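Long-range contacts in 4-hydroxybutyrate coenzyme A transferase (Shewanella oneidensis, PDB 2OAS), which probably transfers coenzyme A between short-chain acyl-CoA thioesters and carboxylates such as 4-hydroxybutyrate and acetate, as an acetyl-CoA hydrolase/transferase family member that binds CoA: residues I16-T21 with T44-T49; I147-P152 with A170-S175; R156-G161 with V275-A280; V201-C206 with G224-G229; K252-P257 with K297-M302. All coordinates share one frame; numbering follows the deposited sequence.

Contact 1 (I16-T21 with T44-T49); sequences IRSGET and TLDNIT
Gly19 N gives its hydrogen to Asp46 O over 2.8 Å, and further along Thr49 N donates to Glu20 O at 3.1 Å, the straighter of the two at 163°. In both, the donor lies nearly in line with the acceptor's C=O. Between them Gly19 CA sits 3.0 Å from Asn47 O in a CA-H...O contact. A third, weak bond runs from Asp46 N to Ser18 OG. The hydroxyl of Ser18 reaches this amide because OG stands anti to its own carbonyl carbon (chi1 -66°), and the same atom lies close over CA and CB of Leu45.

Apolar contacts accompany these bonds. Ile48 sends CD1 into the bend of residues 17-20, 3.2 Å from Arg17 O and 3.6 Å from Gly19 N, and so packs against the type II turn from Arg17 to Glu20. Leu45 meets Ile16 at about a right angle, its CD1 4.0 Å from Ile16 CG2. Gly19 has the positive phi that favours glycine at the third position of such a turn. Glu20 turns its carboxylate back over the turn, where OE1 takes a weak bond from Arg17 N and forms a salt bridge with Lys145.

Residues 17-20 lead directly into strand 21-24, and Thr21 pairs in parallel with Thr49 at the start of strand 48-52. With helix 32-41 between these neighbouring strands, the contact joins the N-terminal ends of the two strands of a beta-alpha-beta unit in the parallel sheet of the N-terminal domain.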
# COMPACT_ATOMS: atom_id res chain seq x y z
N ILE A 16 -9.11 -1.84 37.49
CA ILE A 16 -8.04 -2.42 36.68
C ILE A 16 -7.23 -3.35 37.57
O ILE A 16 -6.84 -2.97 38.68
CB ILE A 16 -7.13 -1.34 36.08
CG1 ILE A 16 -7.94 -0.43 35.16
CG2 ILE A 16 -5.98 -2.01 35.33
CD1 ILE A 16 -7.15 0.67 34.46
N ARG A 17 -7.01 -4.57 37.09
CA ARG A 17 -6.23 -5.59 37.81
C ARG A 17 -4.94 -5.89 37.07
O ARG A 17 -4.78 -5.52 35.92
CB ARG A 17 -7.07 -6.86 37.97
CG ARG A 17 -8.20 -6.73 38.98
CD ARG A 17 -7.66 -6.77 40.40
NE ARG A 17 -8.29 -5.83 41.32
CZ ARG A 17 -8.01 -5.76 42.62
NH1 ARG A 17 -8.63 -4.85 43.41
NH2 ARG A 17 -7.10 -6.59 43.12
N SER A 18 -4.01 -6.58 37.73
CA SER A 18 -2.72 -6.91 37.11
C SER A 18 -2.77 -7.81 35.88
O SER A 18 -3.66 -8.62 35.72
CB SER A 18 -1.78 -7.53 38.14
OG SER A 18 -1.43 -6.60 39.14
N GLY A 19 -1.78 -7.65 35.00
CA GLY A 19 -1.71 -8.45 33.80
C GLY A 19 -2.70 -8.09 32.70
O GLY A 19 -2.67 -8.69 31.62
N GLU A 20 -3.55 -7.10 32.95
CA GLU A 20 -4.54 -6.70 31.96
C GLU A 20 -3.97 -5.93 30.77
O GLU A 20 -2.93 -5.27 30.87
CB GLU A 20 -5.65 -5.87 32.61
CG GLU A 20 -6.50 -6.64 33.62
CD GLU A 20 -7.70 -5.83 34.13
OE1 GLU A 20 -8.43 -6.34 35.02
OE2 GLU A 20 -7.91 -4.71 33.65
N THR A 21 -4.65 -6.05 29.64
CA THR A 21 -4.27 -5.33 28.44
C THR A 21 -5.30 -4.22 28.36
O THR A 21 -6.51 -4.47 28.30
CB THR A 21 -4.39 -6.19 27.18
OG1 THR A 21 -3.52 -7.32 27.28
CG2 THR A 21 -4.00 -5.36 25.96
N THR A 44 0.82 -0.61 42.17
CA THR A 44 0.49 -1.78 42.97
C THR A 44 0.22 -2.99 42.07
O THR A 44 -0.03 -4.09 42.55
CB THR A 44 -0.77 -1.54 43.82
OG1 THR A 44 -1.94 -1.67 43.00
CG2 THR A 44 -0.75 -0.14 44.43
N LEU A 45 0.26 -2.78 40.75
CA LEU A 45 -0.01 -3.86 39.81
C LEU A 45 1.26 -4.24 39.06
O LEU A 45 2.35 -3.78 39.40
CB LEU A 45 -1.06 -3.41 38.79
CG LEU A 45 -2.32 -2.71 39.28
CD1 LEU A 45 -3.15 -2.23 38.10
CD2 LEU A 45 -3.13 -3.65 40.15
N ASP A 46 1.12 -5.09 38.05
CA ASP A 46 2.25 -5.46 37.22
C ASP A 46 1.75 -6.12 35.96
O ASP A 46 0.58 -6.50 35.85
CB ASP A 46 3.22 -6.39 37.95
CG ASP A 46 2.62 -7.73 38.25
OD1 ASP A 46 3.37 -8.68 38.59
OD2 ASP A 46 1.37 -7.83 38.14
N ASN A 47 2.64 -6.25 34.99
CA ASN A 47 2.32 -6.87 33.72
C ASN A 47 1.16 -6.16 33.05
O ASN A 47 0.33 -6.81 32.41
CB ASN A 47 1.99 -8.34 33.91
CG ASN A 47 3.02 -9.06 34.74
OD1 ASN A 47 4.23 -8.94 34.50
ND2 ASN A 47 2.55 -9.82 35.73
N ILE A 48 1.10 -4.85 33.19
CA ILE A 48 0.04 -4.07 32.57
C ILE A 48 0.51 -3.55 31.22
O ILE A 48 1.52 -2.86 31.14
CB ILE A 48 -0.35 -2.85 33.44
CG1 ILE A 48 -0.99 -3.32 34.75
CG2 ILE A 48 -1.32 -1.95 32.67
CD1 ILE A 48 -2.27 -4.11 34.59
N THR A 49 -0.22 -3.91 30.16
CA THR A 49 0.10 -3.46 28.80
C THR A 49 -0.95 -2.43 28.39
O THR A 49 -2.15 -2.64 28.58
CB THR A 49 0.06 -4.59 27.77
OG1 THR A 49 0.98 -5.62 28.14
CG2 THR A 49 0.44 -4.07 26.40

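Contact 2 (I147-P152 with A170-S175); sequences IAHINP and AVYEQS
The imidazole of His149 meets the backbone of 170-175 with its edge: Tyr172 O and Gln174 O both lie near the ring plane. ND1 makes a weak bond of 3.4 Å to Tyr172 O, while CE1 is 3.1 Å from Gln174 O. One face of the ring carries Asn151 N of its own segment, offset toward the rim. The phenol of Tyr172 has Gln174 OE1 in plane at its edge, bonded to OH at 2.6 Å, which ties the ring to the end of its own segment. With His149 CG anti to the backbone N (chi1 154°), the imidazole leans across to the neighbouring strand.

Tyr172 O also accepts from Ile150 N at 2.9 Å, and Ile150 O takes Gln174 N at 3.0 Å, continuing the parallel pairing begun by Ala148 with Ala170 and Tyr172. On the face bearing Ala148 and Ile150, Ile150 packs against Val171, and its CG2 lies beside the extended chain of Glu173.

His149, Tyr172 and Ile147 face helices 9-13 and 32-41, with Val33 against both rings. Strand 145-150 lies between 170-173 and 113-118 in the parallel sheet, and Asn151 bonds to Gln117, Gln153 and Ala176 where the strands end.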
# COMPACT_ATOMS: atom_id res chain seq x y z
N ILE A 147 -14.06 1.82 31.47
CA ILE A 147 -13.93 2.81 32.53
C ILE A 147 -13.98 4.17 31.84
O ILE A 147 -13.05 4.55 31.13
CB ILE A 147 -12.62 2.62 33.30
CG1 ILE A 147 -12.70 1.30 34.08
CG2 ILE A 147 -12.37 3.80 34.25
CD1 ILE A 147 -11.40 0.92 34.76
N ALA A 148 -15.07 4.89 32.03
CA ALA A 148 -15.29 6.17 31.39
C ALA A 148 -15.16 7.38 32.28
O ALA A 148 -15.53 7.37 33.45
CB ALA A 148 -16.68 6.18 30.73
N HIS A 149 -14.65 8.45 31.70
CA HIS A 149 -14.51 9.66 32.44
C HIS A 149 -15.49 10.63 31.81
O HIS A 149 -15.37 10.97 30.64
CB HIS A 149 -13.06 10.16 32.32
CG HIS A 149 -12.92 11.63 32.50
ND1 HIS A 149 -13.53 12.31 33.52
CD2 HIS A 149 -12.28 12.55 31.74
CE1 HIS A 149 -13.28 13.61 33.39
NE2 HIS A 149 -12.52 13.78 32.32
N ILE A 150 -16.49 11.03 32.58
CA ILE A 150 -17.49 11.95 32.08
C ILE A 150 -17.03 13.39 32.22
O ILE A 150 -16.84 13.90 33.33
CB ILE A 150 -18.82 11.78 32.81
CG1 ILE A 150 -19.33 10.35 32.61
CG2 ILE A 150 -19.82 12.83 32.31
CD1 ILE A 150 -20.61 10.04 33.33
N ASN A 151 -16.86 14.04 31.08
CA ASN A 151 -16.39 15.42 31.05
C ASN A 151 -17.32 16.33 30.32
O ASN A 151 -17.49 16.21 29.12
CB ASN A 151 -15.02 15.47 30.38
CG ASN A 151 -14.45 16.87 30.32
OD1 ASN A 151 -15.03 17.81 30.87
ND2 ASN A 151 -13.31 17.00 29.66
N PRO A 152 -17.96 17.26 31.04
CA PRO A 152 -18.90 18.22 30.47
C PRO A 152 -18.26 19.06 29.36
O PRO A 152 -18.96 19.73 28.60
CB PRO A 152 -19.29 19.08 31.66
CG PRO A 152 -19.28 18.11 32.78
CD PRO A 152 -18.00 17.32 32.51
N ALA A 170 -17.53 1.41 35.32
CA ALA A 170 -17.28 2.47 36.28
C ALA A 170 -17.36 3.79 35.57
O ALA A 170 -17.16 3.87 34.36
CB ALA A 170 -15.91 2.29 36.89
N VAL A 171 -17.64 4.83 36.35
CA VAL A 171 -17.77 6.19 35.83
C VAL A 171 -17.35 7.25 36.85
O VAL A 171 -17.78 7.22 38.00
CB VAL A 171 -19.24 6.42 35.39
CG1 VAL A 171 -19.59 7.86 35.44
CG2 VAL A 171 -19.45 5.90 33.98
N TYR A 172 -16.50 8.18 36.42
CA TYR A 172 -16.06 9.28 37.27
C TYR A 172 -16.31 10.58 36.51
O TYR A 172 -15.90 10.72 35.36
CB TYR A 172 -14.57 9.18 37.62
CG TYR A 172 -14.03 10.43 38.29
CD1 TYR A 172 -14.54 10.85 39.54
CD2 TYR A 172 -13.07 11.22 37.67
CE1 TYR A 172 -14.10 12.03 40.14
CE2 TYR A 172 -12.62 12.41 38.26
CZ TYR A 172 -13.14 12.81 39.49
OH TYR A 172 -12.72 13.99 40.03
N GLU A 173 -16.97 11.53 37.16
CA GLU A 173 -17.29 12.77 36.49
C GLU A 173 -16.63 14.03 37.01
O GLU A 173 -16.69 14.33 38.20
CB GLU A 173 -18.80 12.97 36.50
CG GLU A 173 -19.26 14.26 35.86
CD GLU A 173 -20.76 14.47 36.00
OE1 GLU A 173 -21.22 14.65 37.16
OE2 GLU A 173 -21.46 14.45 34.97
N GLN A 174 -16.00 14.78 36.11
CA GLN A 174 -15.38 16.04 36.46
C GLN A 174 -15.03 16.81 35.18
O GLN A 174 -14.67 16.22 34.18
CB GLN A 174 -14.14 15.83 37.34
CG GLN A 174 -12.82 15.84 36.62
CD GLN A 174 -11.68 16.31 37.50
OE1 GLN A 174 -11.37 15.69 38.52
NE2 GLN A 174 -11.05 17.40 37.12
N SER A 175 -15.21 18.13 35.21
CA SER A 175 -14.89 18.96 34.06
C SER A 175 -13.39 19.14 34.02
O SER A 175 -12.77 19.52 35.02
CB SER A 175 -15.55 20.34 34.17
OG SER A 175 -16.95 20.26 33.99

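Contact 3 (R156-G161 with V275-A280); sequences RTHGDG and VDDNPA
One carboxylate oxygen, Asp277 OD1, collects two cationic or potentially cationic groups from the facing segment. His158 NE2 donates to it at 2.8 Å and 158°, with the oxygen exactly in the imidazole plane and met nearly along its C-O axis. Arg156 NH1 reaches the same oxygen less well, at 3.4 Å, in a weak bond that is part of a salt bridge; the guanidinium presents its edge and stands almost perpendicular to the carboxylate, at 86°. The stronger partner of Arg156 is Asp122, which forms a salt bridge with NH2. Asp277 CG lies anti to its backbone N (chi1 -161°), which carries the carboxylate out alongside the arginine chain.

The imidazole is held on a face as well. Pro279 CA sits over it in a CH-pi contact, 4.0 Å from the ring centroid, with Asn278 O over that face too. A leucine in place of His158 would probably leave Asp277 OD1 without its NE2 donor and lose the flat surface on which Pro279 rests.

Residues 275-278 form a type II turn at the end of helix 269-275, and an Asx turn at Asn278 leads from it toward strand 281-283, which pairs in parallel with the weakly bonded strand about 158-159. The contact thus joins a segment of the N-terminal family region to one of the C-terminal region. Asp276 OD1 accepts from Arg156 N at 2.7 Å, and Asp277 N makes a weak 2.9 Å bond to Arg156 O. Beside these polar contacts Thr157 CG2 meets Val275 CG2 at 4.1 Å, the two side chains lying side by side.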
# COMPACT_ATOMS: atom_id res chain seq x y z
N ARG A 156 -20.37 16.89 22.20
CA ARG A 156 -21.24 15.78 21.78
C ARG A 156 -21.21 15.68 20.26
O ARG A 156 -22.14 16.11 19.58
CB ARG A 156 -22.67 16.08 22.24
CG ARG A 156 -23.70 15.00 21.95
CD ARG A 156 -24.99 15.39 22.64
NE ARG A 156 -25.99 14.34 22.67
CZ ARG A 156 -27.00 14.24 21.81
NH1 ARG A 156 -27.14 15.13 20.84
NH2 ARG A 156 -27.88 13.24 21.95
N THR A 157 -20.13 15.10 19.73
CA THR A 157 -19.95 14.97 18.29
C THR A 157 -20.96 14.06 17.60
O THR A 157 -21.44 13.09 18.19
CB THR A 157 -18.53 14.44 17.94
OG1 THR A 157 -18.34 13.13 18.52
CG2 THR A 157 -17.45 15.38 18.48
N HIS A 158 -21.27 14.36 16.34
CA HIS A 158 -22.19 13.53 15.58
C HIS A 158 -21.43 12.47 14.81
O HIS A 158 -20.26 12.65 14.49
CB HIS A 158 -23.02 14.36 14.60
CG HIS A 158 -24.17 15.06 15.24
ND1 HIS A 158 -25.44 15.05 14.70
CD2 HIS A 158 -24.25 15.77 16.39
CE1 HIS A 158 -26.26 15.73 15.50
NE2 HIS A 158 -25.56 16.17 16.53
N GLY A 159 -22.10 11.36 14.54
CA GLY A 159 -21.47 10.25 13.84
C GLY A 159 -21.53 8.96 14.65
O GLY A 159 -22.55 8.68 15.27
N ASP A 160 -20.46 8.18 14.65
CA ASP A 160 -20.47 6.92 15.39
C ASP A 160 -19.91 6.96 16.80
O ASP A 160 -19.70 5.92 17.40
CB ASP A 160 -19.71 5.85 14.61
CG ASP A 160 -20.06 5.86 13.14
OD1 ASP A 160 -21.27 5.97 12.79
OD2 ASP A 160 -19.11 5.74 12.32
N GLY A 161 -19.68 8.15 17.35
CA GLY A 161 -19.14 8.23 18.69
C GLY A 161 -20.10 8.00 19.84
O GLY A 161 -19.70 8.11 21.00
N VAL A 275 -17.64 21.80 16.48
CA VAL A 275 -18.02 20.41 16.26
C VAL A 275 -19.05 19.95 17.27
O VAL A 275 -19.80 19.01 17.02
CB VAL A 275 -16.79 19.47 16.32
CG1 VAL A 275 -15.69 20.02 15.44
CG2 VAL A 275 -16.30 19.29 17.74
N ASP A 276 -19.11 20.64 18.40
CA ASP A 276 -20.06 20.26 19.45
C ASP A 276 -21.52 20.17 19.01
O ASP A 276 -22.15 21.17 18.72
CB ASP A 276 -19.95 21.21 20.64
CG ASP A 276 -20.74 20.73 21.84
OD1 ASP A 276 -21.00 19.51 21.91
OD2 ASP A 276 -21.10 21.56 22.70
N ASP A 277 -22.03 18.94 18.94
CA ASP A 277 -23.41 18.70 18.56
C ASP A 277 -23.75 19.36 17.24
O ASP A 277 -24.85 19.88 17.09
CB ASP A 277 -24.33 19.21 19.68
CG ASP A 277 -25.73 18.61 19.63
OD1 ASP A 277 -25.95 17.65 18.87
OD2 ASP A 277 -26.61 19.11 20.37
N ASN A 278 -22.82 19.33 16.29
CA ASN A 278 -23.02 19.94 14.98
C ASN A 278 -23.37 18.92 13.90
O ASN A 278 -22.52 18.16 13.44
CB ASN A 278 -21.76 20.69 14.54
CG ASN A 278 -22.00 21.61 13.35
OD1 ASN A 278 -22.90 21.37 12.54
ND2 ASN A 278 -21.19 22.65 13.23
N PRO A 279 -24.65 18.91 13.46
CA PRO A 279 -25.13 17.98 12.43
C PRO A 279 -24.29 17.96 11.16
O PRO A 279 -24.26 16.96 10.45
CB PRO A 279 -26.54 18.49 12.14
CG PRO A 279 -26.95 19.12 13.41
CD PRO A 279 -25.70 19.85 13.84
N ALA A 280 -23.62 19.07 10.87
CA ALA A 280 -22.81 19.14 9.66
C ALA A 280 -21.44 18.48 9.79
O ALA A 280 -20.78 18.24 8.78
CB ALA A 280 -22.66 20.61 9.23

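Contact 4 (V201-C206 with G224-G229); sequences VRDGDC and GHKDLG
His225 turns the NE2 edge of its ring to the carbonyl of Val201: the bond from NE2 to Val201 O is 2.7 Å long, with the oxygen 10° from the imidazole plane. Relative to the carbonyl group, the donor stands well above its plane, and the bond is bent to 136° at the hydrogen. The ring and the Val201 side chain cross obliquely, CD2 of His225 lying 3.9 Å from CG1 of Val201. Without the imidazole, as with an alanine here, the Val201 carbonyl would probably lose this donor and the valine methyl the ring it packs against.

Asp203 meets the base of the same histidine. Its CG lies anti to the carbonyl carbon (chi1 -76°), so that OD1 passes close to CA and CB of His225 and accepts from Lys226 N at 2.8 Å, the donor standing above the carboxylate plane. The Lys226 chain crosses Asp203 obliquely through CG and then bends away. Leu228 pushes CD1 against the turn of residues 202-205, 3.5 Å from Gly204 N.

Backbone bonds run beside these side chains. Gly204 N donates to Lys226 O at 3.0 Å, Gly204 CA approaches Asp227 O in a CA-H...O contact, and Gly229 N reaches Asp205 O at 2.8 Å. Asp205 itself is turned to Arg346 in a salt bridge, and Cys206 pairs in parallel with Gly229 as strands 206-208 and 229-230 begin.

Both side-chain bonds across the contact, from His225 and to Asp203, end on backbone groups, which is consistent with side chains bracing the neighbouring loop's backbone rather than pairing charge with charge.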
# COMPACT_ATOMS: atom_id res chain seq x y z
N VAL A 201 -4.37 22.50 -6.00
CA VAL A 201 -5.76 22.37 -5.57
C VAL A 201 -6.76 23.04 -6.51
O VAL A 201 -6.71 24.25 -6.73
CB VAL A 201 -5.96 22.96 -4.15
CG1 VAL A 201 -7.41 22.79 -3.71
CG2 VAL A 201 -5.02 22.28 -3.18
N ARG A 202 -7.68 22.24 -7.03
CA ARG A 202 -8.72 22.74 -7.93
C ARG A 202 -10.02 22.92 -7.17
O ARG A 202 -10.22 22.32 -6.12
CB ARG A 202 -8.95 21.77 -9.09
CG ARG A 202 -7.76 21.56 -10.00
CD ARG A 202 -8.20 20.89 -11.29
NE ARG A 202 -8.63 19.51 -11.10
CZ ARG A 202 -7.81 18.47 -11.02
NH1 ARG A 202 -6.50 18.66 -11.10
NH2 ARG A 202 -8.29 17.23 -10.88
N ASP A 203 -10.90 23.75 -7.71
CA ASP A 203 -12.20 23.97 -7.07
C ASP A 203 -12.94 22.65 -7.01
O ASP A 203 -12.74 21.77 -7.85
CB ASP A 203 -13.02 25.01 -7.83
CG ASP A 203 -12.54 26.43 -7.59
OD1 ASP A 203 -12.19 26.75 -6.44
OD2 ASP A 203 -12.52 27.23 -8.55
N GLY A 204 -13.79 22.51 -5.99
CA GLY A 204 -14.57 21.30 -5.83
C GLY A 204 -13.79 20.09 -5.34
O GLY A 204 -14.34 18.99 -5.28
N ASP A 205 -12.52 20.31 -5.00
CA ASP A 205 -11.66 19.24 -4.51
C ASP A 205 -12.08 18.78 -3.13
O ASP A 205 -12.51 19.58 -2.30
CB ASP A 205 -10.21 19.70 -4.45
CG ASP A 205 -9.51 19.56 -5.78
OD1 ASP A 205 -10.17 19.29 -6.81
OD2 ASP A 205 -8.27 19.74 -5.80
N CYS A 206 -11.93 17.48 -2.88
CA CYS A 206 -12.28 16.88 -1.59
C CYS A 206 -11.02 16.72 -0.74
O CYS A 206 -10.31 15.72 -0.85
CB CYS A 206 -12.93 15.54 -1.81
SG CYS A 206 -13.54 14.84 -0.31
N GLY A 224 -9.55 31.42 -1.78
CA GLY A 224 -10.06 31.86 -3.06
C GLY A 224 -10.82 30.77 -3.80
O GLY A 224 -11.52 31.05 -4.76
N HIS A 225 -10.67 29.53 -3.35
CA HIS A 225 -11.36 28.42 -3.99
C HIS A 225 -12.83 28.37 -3.56
O HIS A 225 -13.29 29.23 -2.82
CB HIS A 225 -10.68 27.10 -3.65
CG HIS A 225 -9.29 26.97 -4.20
ND1 HIS A 225 -8.25 27.80 -3.83
CD2 HIS A 225 -8.77 26.11 -5.11
CE1 HIS A 225 -7.16 27.45 -4.48
NE2 HIS A 225 -7.45 26.43 -5.27
N LYS A 226 -13.55 27.36 -4.04
CA LYS A 226 -14.96 27.20 -3.70
C LYS A 226 -15.46 25.78 -3.92
O LYS A 226 -14.91 25.03 -4.71
CB LYS A 226 -15.82 28.19 -4.48
CG LYS A 226 -15.34 28.46 -5.90
CD LYS A 226 -16.25 29.44 -6.64
CE LYS A 226 -16.59 30.69 -5.80
NZ LYS A 226 -15.39 31.46 -5.38
N ASP A 227 -16.52 25.44 -3.19
CA ASP A 227 -17.15 24.13 -3.25
C ASP A 227 -16.20 23.01 -2.86
O ASP A 227 -16.29 21.89 -3.35
CB ASP A 227 -17.69 23.84 -4.65
CG ASP A 227 -18.67 24.89 -5.12
OD1 ASP A 227 -19.39 25.45 -4.26
OD2 ASP A 227 -18.73 25.14 -6.34
N LEU A 228 -15.27 23.34 -1.96
CA LEU A 228 -14.32 22.35 -1.49
C LEU A 228 -14.98 21.42 -0.50
O LEU A 228 -15.85 21.83 0.27
CB LEU A 228 -13.13 23.05 -0.83
CG LEU A 228 -11.87 23.25 -1.67
CD1 LEU A 228 -12.21 23.61 -3.10
CD2 LEU A 228 -11.02 24.33 -1.00
N GLY A 229 -14.58 20.15 -0.53
CA GLY A 229 -15.15 19.18 0.38
C GLY A 229 -14.13 18.75 1.42
O GLY A 229 -12.96 19.11 1.33

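Contact 5 (K252-P257 with K297-M302); sequences KKRFYP and KNPNVM
Two hydrogen bonds converge on the side-chain oxygen of Asn298. Arg254 N donates to OD1 at 2.6 Å, almost in line with its C=O, and Phe255 N donates to the same atom at 3.0 Å and 166°, tilted 25° from the carbonyl plane. Asn298 CG lies anti to the carbonyl carbon (chi1 -74°), which aims the amide at the loop, so one acceptor grips two successive backbone amides. The other end of the amide is less well served: ND2 is buried here and has no partner in the model, having beside it CD of Lys253 and CB of Phe255. Lys253 sends its own NZ to the carbonyls of Lys259 and Val230.

Van der Waals contacts make up the remainder. Arg254 lays its extended chain across Pro299 at about a right angle, with CG 3.7 Å from Pro299 CD, and one face of its guanidinium is covered by Pro299 CG near the rim. Pro299 CG also touches Lys252 O at 3.7 Å. The aliphatic part of Lys297 approaches the Phe255 ring obliquely, Lys297 CD to Phe255 CD2 4.2 Å, while Lys253 covers the Asn298 amide with CB, CG and CD.

An asparagine side chain accepting from two consecutive loop amides joins the approach to strand 260-262 to the loop preceding strand 301-305, a strand next to 206-208 in the mixed sheet of the C-terminal half.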
# COMPACT_ATOMS: atom_id res chain seq x y z
N LYS A 252 -19.68 18.91 -3.58
CA LYS A 252 -19.22 18.02 -4.65
C LYS A 252 -18.83 16.60 -4.24
O LYS A 252 -18.31 15.85 -5.06
CB LYS A 252 -18.07 18.69 -5.40
CG LYS A 252 -18.45 20.03 -5.99
CD LYS A 252 -19.73 19.91 -6.80
CE LYS A 252 -20.34 21.26 -7.12
NZ LYS A 252 -21.70 21.11 -7.74
N LYS A 253 -19.10 16.24 -2.99
CA LYS A 253 -18.79 14.90 -2.51
C LYS A 253 -19.93 13.95 -2.84
O LYS A 253 -21.06 14.39 -3.04
CB LYS A 253 -18.56 14.91 -1.00
CG LYS A 253 -17.32 15.67 -0.52
CD LYS A 253 -16.88 15.18 0.87
CE LYS A 253 -18.02 15.27 1.90
NZ LYS A 253 -17.69 14.77 3.26
N ARG A 254 -19.65 12.66 -2.91
CA ARG A 254 -20.69 11.68 -3.19
C ARG A 254 -20.95 10.84 -1.95
O ARG A 254 -22.01 10.23 -1.80
CB ARG A 254 -20.31 10.77 -4.37
CG ARG A 254 -19.95 11.54 -5.64
CD ARG A 254 -20.12 10.69 -6.91
NE ARG A 254 -19.62 11.36 -8.12
CZ ARG A 254 -19.99 12.58 -8.53
NH1 ARG A 254 -19.47 13.08 -9.64
NH2 ARG A 254 -20.86 13.30 -7.83
N PHE A 255 -19.97 10.80 -1.05
CA PHE A 255 -20.10 10.04 0.18
C PHE A 255 -20.29 11.03 1.30
O PHE A 255 -19.36 11.74 1.68
CB PHE A 255 -18.86 9.18 0.40
CG PHE A 255 -18.88 8.40 1.68
CD1 PHE A 255 -18.35 8.95 2.85
CD2 PHE A 255 -19.42 7.12 1.72
CE1 PHE A 255 -18.35 8.22 4.04
CE2 PHE A 255 -19.43 6.39 2.90
CZ PHE A 255 -18.89 6.94 4.06
N TYR A 256 -21.51 11.08 1.82
CA TYR A 256 -21.88 12.01 2.88
C TYR A 256 -21.71 13.45 2.41
O TYR A 256 -20.93 14.22 2.98
CB TYR A 256 -21.04 11.78 4.14
CG TYR A 256 -21.57 10.70 5.06
CD1 TYR A 256 -21.44 9.35 4.74
CD2 TYR A 256 -22.18 11.04 6.27
CE1 TYR A 256 -21.90 8.36 5.60
CE2 TYR A 256 -22.65 10.06 7.14
CZ TYR A 256 -22.50 8.72 6.80
OH TYR A 256 -22.96 7.75 7.67
N PRO A 257 -22.43 13.84 1.35
CA PRO A 257 -22.33 15.21 0.83
C PRO A 257 -22.94 16.24 1.79
O PRO A 257 -23.85 15.92 2.57
CB PRO A 257 -23.08 15.13 -0.50
CG PRO A 257 -24.11 14.07 -0.24
CD PRO A 257 -23.30 13.02 0.49
N LYS A 297 -14.60 7.02 -3.48
CA LYS A 297 -15.97 7.34 -3.90
C LYS A 297 -16.17 8.83 -4.19
O LYS A 297 -17.06 9.20 -4.95
CB LYS A 297 -17.00 6.88 -2.85
CG LYS A 297 -17.12 5.36 -2.73
CD LYS A 297 -18.14 4.96 -1.69
CE LYS A 297 -18.26 3.44 -1.60
NZ LYS A 297 -19.28 3.02 -0.59
N ASN A 298 -15.33 9.68 -3.60
CA ASN A 298 -15.43 11.11 -3.83
C ASN A 298 -14.48 11.54 -4.93
O ASN A 298 -13.28 11.25 -4.88
CB ASN A 298 -15.08 11.90 -2.58
CG ASN A 298 -16.17 11.86 -1.55
OD1 ASN A 298 -17.35 11.97 -1.88
ND2 ASN A 298 -15.78 11.70 -0.29
N PRO A 299 -15.01 12.26 -5.94
CA PRO A 299 -14.20 12.74 -7.07
C PRO A 299 -13.27 13.88 -6.68
O PRO A 299 -13.54 14.64 -5.76
CB PRO A 299 -15.26 13.17 -8.08
CG PRO A 299 -16.40 13.60 -7.21
CD PRO A 299 -16.44 12.53 -6.16
N ASN A 300 -12.15 13.98 -7.39
CA ASN A 300 -11.19 15.04 -7.15
C ASN A 300 -10.63 15.09 -5.73
O ASN A 300 -10.44 16.17 -5.16
CB ASN A 300 -11.82 16.38 -7.51
CG ASN A 300 -12.32 16.42 -8.93
OD1 ASN A 300 -11.56 16.19 -9.87
ND2 ASN A 300 -13.60 16.70 -9.10
N VAL A 301 -10.37 13.93 -5.15
CA VAL A 301 -9.79 13.89 -3.81
C VAL A 301 -8.41 14.55 -3.84
O VAL A 301 -7.66 14.38 -4.80
CB VAL A 301 -9.64 12.42 -3.32
CG1 VAL A 301 -8.66 12.34 -2.17
CG2 VAL A 301 -11.00 11.88 -2.89
N MSE A 302 -8.09 15.31 -2.80
CA MSE A 302 -6.82 16.02 -2.69
C MSE A 302 -6.20 15.61 -1.36
O MSE A 302 -6.59 16.10 -0.31
CB MSE A 302 -7.05 17.54 -2.71
CG MSE A 302 -5.80 18.40 -2.56
SE MSE A 302 -4.60 18.39 -4.10
CE MSE A 302 -3.22 17.26 -3.38

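Contacts 1 and 2 lie in the same parallel sheet and touch through Ile16 and Ile147; contact 2 pairs regular strands, with most of its residues buried, whereas contact 1 lies at strand entries with more exposed residues. Contacts 4 and 5 likewise share the mixed sheet: backbone atoms of Cys206 meet those of Asn300 and Met302, and Cys206 SG packs on Lys253. Contact 3, about 19 Å from contact 2 and 20 Å from contact 5 between centres, bridges the two family regions and alone relies on a salt bridge across its segments. Contacts 1 and 4 both pair a type II turn with a loop, whereas the hydrogen bonds of contact 5 converge on one amide oxygen.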